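Local coordinates for protein agrobacterium tumefaciens DPS (PDB 1O9R) that oxidises and stores iron inside a hollow twelve-subunit shell, shielding DNA from Fenton chemistry without binding it, at residues I21-A33 with T79-L93. Residues are numbered along the deposited sequence; the frame is centred on the assembly and turned at random.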
loop_
_atom_site.group_PDB
_atom_site.type_symbol
_atom_site.label_atom_id
_atom_site.label_comp_id
_atom_site.label_asym_id
_atom_site.label_seq_id
_atom_site.Cartn_x
_atom_site.Cartn_y
_atom_site.Cartn_z
ATOM N N ILE A 21 33.515 16.355 14.766
ATOM C CA ILE A 21 33.437 14.936 14.412
ATOM C C ILE A 21 32.348 14.728 13.334
ATOM O O ILE A 21 32.589 13.968 12.388
ATOM C CB ILE A 21 33.130 14.106 15.660
ATOM C CG1 ILE A 21 34.295 14.200 16.687
ATOM C CG2 ILE A 21 32.906 12.642 15.321
ATOM C CD1 ILE A 21 33.811 13.657 18.038
ATOM N N LEU A 22 31.191 15.305 13.526
ATOM C CA LEU A 22 30.071 15.132 12.570
ATOM C C LEU A 22 30.444 15.740 11.226
ATOM O O LEU A 22 30.244 15.035 10.239
ATOM C CB LEU A 22 28.867 15.878 13.141
ATOM C CG LEU A 22 28.183 15.218 14.360
ATOM C CD1 LEU A 22 27.337 16.201 15.146
ATOM C CD2 LEU A 22 27.303 14.064 13.837
ATOM N N ASN A 23 30.941 17.001 11.168
ATOM C CA ASN A 23 31.213 17.531 9.821
ATOM C C ASN A 23 32.337 16.756 9.163
ATOM O O ASN A 23 32.335 16.669 7.920
ATOM C CB ASN A 23 31.548 19.029 9.934
ATOM C CG ASN A 23 30.331 19.906 9.775
ATOM O OD1 ASN A 23 29.370 19.547 9.053
ATOM N ND2 ASN A 23 30.271 21.081 10.395
ATOM N N GLU A 24 33.333 16.302 9.941
ATOM C CA GLU A 24 34.369 15.505 9.265
ATOM C C GLU A 24 33.820 14.241 8.657
ATOM O O GLU A 24 34.051 13.864 7.486
ATOM C CB GLU A 24 35.430 15.196 10.350
ATOM C CG GLU A 24 36.542 14.310 9.751
ATOM C CD GLU A 24 37.466 13.826 10.869
ATOM O OE1 GLU A 24 37.074 13.011 11.701
ATOM O OE2 GLU A 24 38.590 14.348 10.818
ATOM N N SER A 25 32.991 13.514 9.431
ATOM C CA SER A 25 32.349 12.310 8.917
ATOM C C SER A 25 31.406 12.618 7.750
ATOM O O SER A 25 31.391 11.814 6.802
ATOM C CB SER A 25 31.501 11.674 10.032
ATOM O OG SER A 25 32.350 11.141 11.054
ATOM N N LEU A 26 30.672 13.725 7.812
ATOM C CA LEU A 26 29.735 14.029 6.730
ATOM C C LEU A 26 30.441 14.109 5.395
ATOM O O LEU A 26 29.932 13.648 4.386
ATOM C CB LEU A 26 29.059 15.368 7.073
ATOM C CG LEU A 26 28.061 15.907 6.023
ATOM C CD1 LEU A 26 26.917 14.902 5.870
ATOM C CD2 LEU A 26 27.538 17.276 6.458
ATOM N N ALA A 27 31.634 14.721 5.391
ATOM C CA ALA A 27 32.328 14.914 4.083
ATOM C C ALA A 27 32.712 13.558 3.482
ATOM O O ALA A 27 32.563 13.374 2.255
ATOM C CB ALA A 27 33.624 15.738 4.303
ATOM N N SER A 28 33.223 12.633 4.276
ATOM C CA SER A 28 33.572 11.315 3.708
ATOM C C SER A 28 32.364 10.490 3.358
ATOM O O SER A 28 32.434 9.670 2.437
ATOM C CB SER A 28 34.498 10.563 4.669
ATOM O OG SER A 28 35.806 11.159 4.670
ATOM N N VAL A 29 31.244 10.658 4.083
ATOM C CA VAL A 29 30.012 9.899 3.748
ATOM C C VAL A 29 29.439 10.460 2.457
ATOM O O VAL A 29 29.011 9.660 1.587
ATOM C CB VAL A 29 28.998 10.107 4.902
ATOM C CG1 VAL A 29 27.579 9.656 4.480
ATOM C CG2 VAL A 29 29.425 9.331 6.172
ATOM N N ILE A 30 29.426 11.781 2.247
ATOM C CA ILE A 30 28.969 12.297 0.954
ATOM C C ILE A 30 29.864 11.808 -0.176
ATOM O O ILE A 30 29.397 11.409 -1.270
ATOM C CB ILE A 30 28.892 13.823 0.954
ATOM C CG1 ILE A 30 27.801 14.297 1.944
ATOM C CG2 ILE A 30 28.640 14.415 -0.433
ATOM C CD1 ILE A 30 27.827 15.790 2.298
ATOM N N ASP A 31 31.205 11.876 0.007
ATOM C CA ASP A 31 32.105 11.377 -1.071
ATOM C C ASP A 31 31.788 9.927 -1.340
ATOM O O ASP A 31 31.688 9.503 -2.503
ATOM C CB ASP A 31 33.538 11.647 -0.567
ATOM C CG ASP A 31 34.613 11.282 -1.571
ATOM O OD1 ASP A 31 34.374 10.747 -2.664
ATOM O OD2 ASP A 31 35.802 11.536 -1.308
ATOM N N LEU A 32 31.612 9.100 -0.286
ATOM C CA LEU A 32 31.300 7.695 -0.523
ATOM C C LEU A 32 29.976 7.522 -1.265
ATOM O O LEU A 32 29.886 6.600 -2.072
ATOM C CB LEU A 32 31.267 6.941 0.843
ATOM C CG LEU A 32 31.300 5.409 0.684
ATOM C CD1 LEU A 32 32.699 5.026 0.159
ATOM C CD2 LEU A 32 31.090 4.746 2.031
ATOM N N ALA A 33 29.008 8.412 -0.988
ATOM C CA ALA A 33 27.741 8.303 -1.741
ATOM C C ALA A 33 28.021 8.564 -3.215
ATOM O O ALA A 33 27.449 7.867 -4.080
ATOM C CB ALA A 33 26.751 9.329 -1.186
ATOM N N THR A 79 26.932 24.670 11.857
ATOM C CA THR A 79 26.625 24.780 10.421
ATOM C C THR A 79 27.031 23.481 9.749
ATOM O O THR A 79 28.184 23.048 9.790
ATOM C CB THR A 79 27.419 25.952 9.817
ATOM O OG1 THR A 79 27.020 27.150 10.506
ATOM C CG2 THR A 79 27.094 26.083 8.332
ATOM N N ALA A 80 26.062 22.771 9.079
ATOM C CA ALA A 80 26.417 21.556 8.380
ATOM C C ALA A 80 27.183 21.942 7.082
ATOM O O ALA A 80 26.727 22.861 6.422
ATOM C CB ALA A 80 25.153 20.759 8.038
ATOM N N LEU A 81 28.264 21.235 6.891
ATOM C CA LEU A 81 29.142 21.515 5.745
ATOM C C LEU A 81 29.222 20.347 4.779
ATOM O O LEU A 81 29.955 19.368 4.880
ATOM C CB LEU A 81 30.558 21.869 6.265
ATOM C CG LEU A 81 30.593 23.160 7.112
ATOM C CD1 LEU A 81 31.943 23.332 7.814
ATOM C CD2 LEU A 81 30.253 24.358 6.233
ATOM N N GLY A 82 28.317 20.450 3.770
ATOM C CA GLY A 82 28.174 19.367 2.796
ATOM C C GLY A 82 28.188 19.846 1.363
ATOM O O GLY A 82 27.835 19.076 0.441
ATOM N N SER A 83 28.639 21.057 1.071
ATOM C CA SER A 83 28.740 21.531 -0.293
ATOM C C SER A 83 29.924 20.836 -0.981
ATOM O O SER A 83 30.803 20.246 -0.347
ATOM C CB SER A 83 28.990 23.044 -0.285
ATOM O OG SER A 83 30.295 23.289 0.245
ATOM N N LEU A 84 29.924 20.946 -2.317
ATOM C CA LEU A 84 31.037 20.360 -3.090
ATOM C C LEU A 84 32.419 20.815 -2.583
ATOM O O LEU A 84 33.265 19.952 -2.429
ATOM C CB LEU A 84 30.851 20.856 -4.532
ATOM C CG LEU A 84 31.948 20.450 -5.536
ATOM C CD1 LEU A 84 31.938 18.936 -5.707
ATOM C CD2 LEU A 84 31.654 21.204 -6.840
ATOM N N GLN A 85 32.507 22.089 -2.263
ATOM C CA GLN A 85 33.836 22.553 -1.786
ATOM C C GLN A 85 34.156 22.044 -0.390
ATOM O O GLN A 85 35.358 21.764 -0.119
ATOM C CB GLN A 85 33.814 24.095 -1.818
ATOM C CG GLN A 85 33.859 24.511 -3.288
ATOM C CD GLN A 85 32.506 24.513 -4.020
ATOM O OE1 GLN A 85 32.502 24.556 -5.264
ATOM N NE2 GLN A 85 31.418 24.551 -3.275
ATOM N N ALA A 86 33.180 21.955 0.508
ATOM C CA ALA A 86 33.515 21.419 1.849
ATOM C C ALA A 86 33.920 19.972 1.761
ATOM O O ALA A 86 34.777 19.442 2.461
ATOM C CB ALA A 86 32.281 21.585 2.740
ATOM N N VAL A 87 33.186 19.156 0.939
ATOM C CA VAL A 87 33.478 17.780 0.752
ATOM C C VAL A 87 34.900 17.609 0.139
ATOM O O VAL A 87 35.693 16.825 0.658
ATOM C CB VAL A 87 32.419 17.073 -0.138
ATOM C CG1 VAL A 87 32.793 15.623 -0.328
ATOM C CG2 VAL A 87 31.071 17.201 0.595
ATOM N N SER A 88 35.219 18.424 -0.893
ATOM C CA SER A 88 36.562 18.322 -1.469
ATOM C C SER A 88 37.627 18.646 -0.415
ATOM O O SER A 88 38.672 17.950 -0.492
ATOM C CB SER A 88 36.613 19.365 -2.580
ATOM O OG SER A 88 35.849 18.963 -3.723
ATOM N N SER A 89 37.437 19.654 0.399
ATOM C CA SER A 89 38.519 20.009 1.371
ATOM C C SER A 89 38.588 19.059 2.528
ATOM O O SER A 89 39.614 19.033 3.245
ATOM C CB SER A 89 38.350 21.471 1.793
ATOM O OG SER A 89 37.204 21.597 2.630
ATOM N N THR A 90 37.552 18.262 2.827
ATOM C CA THR A 90 37.471 17.506 4.077
ATOM C C THR A 90 37.426 16.016 3.980
ATOM O O THR A 90 37.761 15.316 4.935
ATOM C CB THR A 90 36.230 18.059 4.823
ATOM O OG1 THR A 90 36.320 19.511 4.926
ATOM C CG2 THR A 90 36.119 17.497 6.244
ATOM N N THR A 91 37.105 15.519 2.781
ATOM C CA THR A 91 37.059 14.063 2.605
ATOM C C THR A 91 38.380 13.377 2.909
ATOM O O THR A 91 39.423 13.979 2.636
ATOM C CB THR A 91 36.560 13.658 1.193
ATOM O OG1 THR A 91 36.501 12.241 1.133
ATOM C CG2 THR A 91 37.531 14.198 0.106
ATOM N N LYS A 92 38.318 12.160 3.437
ATOM C CA LYS A 92 39.523 11.357 3.677
ATOM C C LYS A 92 39.704 10.310 2.593
ATOM O O LYS A 92 40.701 9.538 2.652
ATOM C CB LYS A 92 39.499 10.652 5.043
ATOM C CG LYS A 92 39.525 11.622 6.213
ATOM C CD LYS A 92 40.342 12.852 6.059
ATOM C CE LYS A 92 41.816 12.849 5.830
ATOM N NZ LYS A 92 42.391 14.240 5.832
ATOM N N LEU A 93 38.817 10.262 1.577
ATOM C CA LEU A 93 38.927 9.233 0.578
ATOM C C LEU A 93 39.785 9.652 -0.611
ATOM O O LEU A 93 39.737 10.800 -1.016
ATOM C CB LEU A 93 37.514 8.879 0.030
ATOM C CG LEU A 93 36.534 8.547 1.162
ATOM C CD1 LEU A 93 35.261 8.107 0.439
ATOM C CD2 LEU A 93 37.054 7.421 2.054
HETATM O O HOH W 1 32.338 18.735 6.053
HETATM O O HOH W 2 36.282 13.302 6.239
HETATM O O HOH W 3 37.866 11.488 -3.089
#
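Ala27 and Val87 bring the two backbones to 4.5 Å between their CA atoms, where the short helix 84-90 crosses helix 21-33 nearly perpendicularly (-100°, axes 8.5 Å apart). The loops flanking the short helix are pinned by polar side chains of the long one. The Asn23 amide works at both ends: ND2 donates to Thr79 O (2.9 Å), nearly within the amide plane, while OD1 takes Leu81 N from above that plane. One water joins Asn23 O to Leu81 O. At the crossing, Ala27 CB meets Thr90 CB at 3.5 Å; Val87 spreads its methyls, CG1 against Ala27 O and CG2 against Ile30 CG2. Ile30 CD1 reaches Gly82 CA. Beyond the helix, Lys92 N donates to Ser28 OG (3.0 Å). With OG1 anti to N (chi1 -178°), Thr91 gives its proton to the anti lone pair of Asp31 OD2 (2.6 Å) and accepts Leu93 N, closing an ST turn. Leu93 CD1 packs on Leu32 CD1. This is the short helix in the Dps connection between the second and third bundle helices, laid across helix 12-42; Leu93 reaches Glu116 of helix 103-130, and a second subunit packs Leu34 on Ile30.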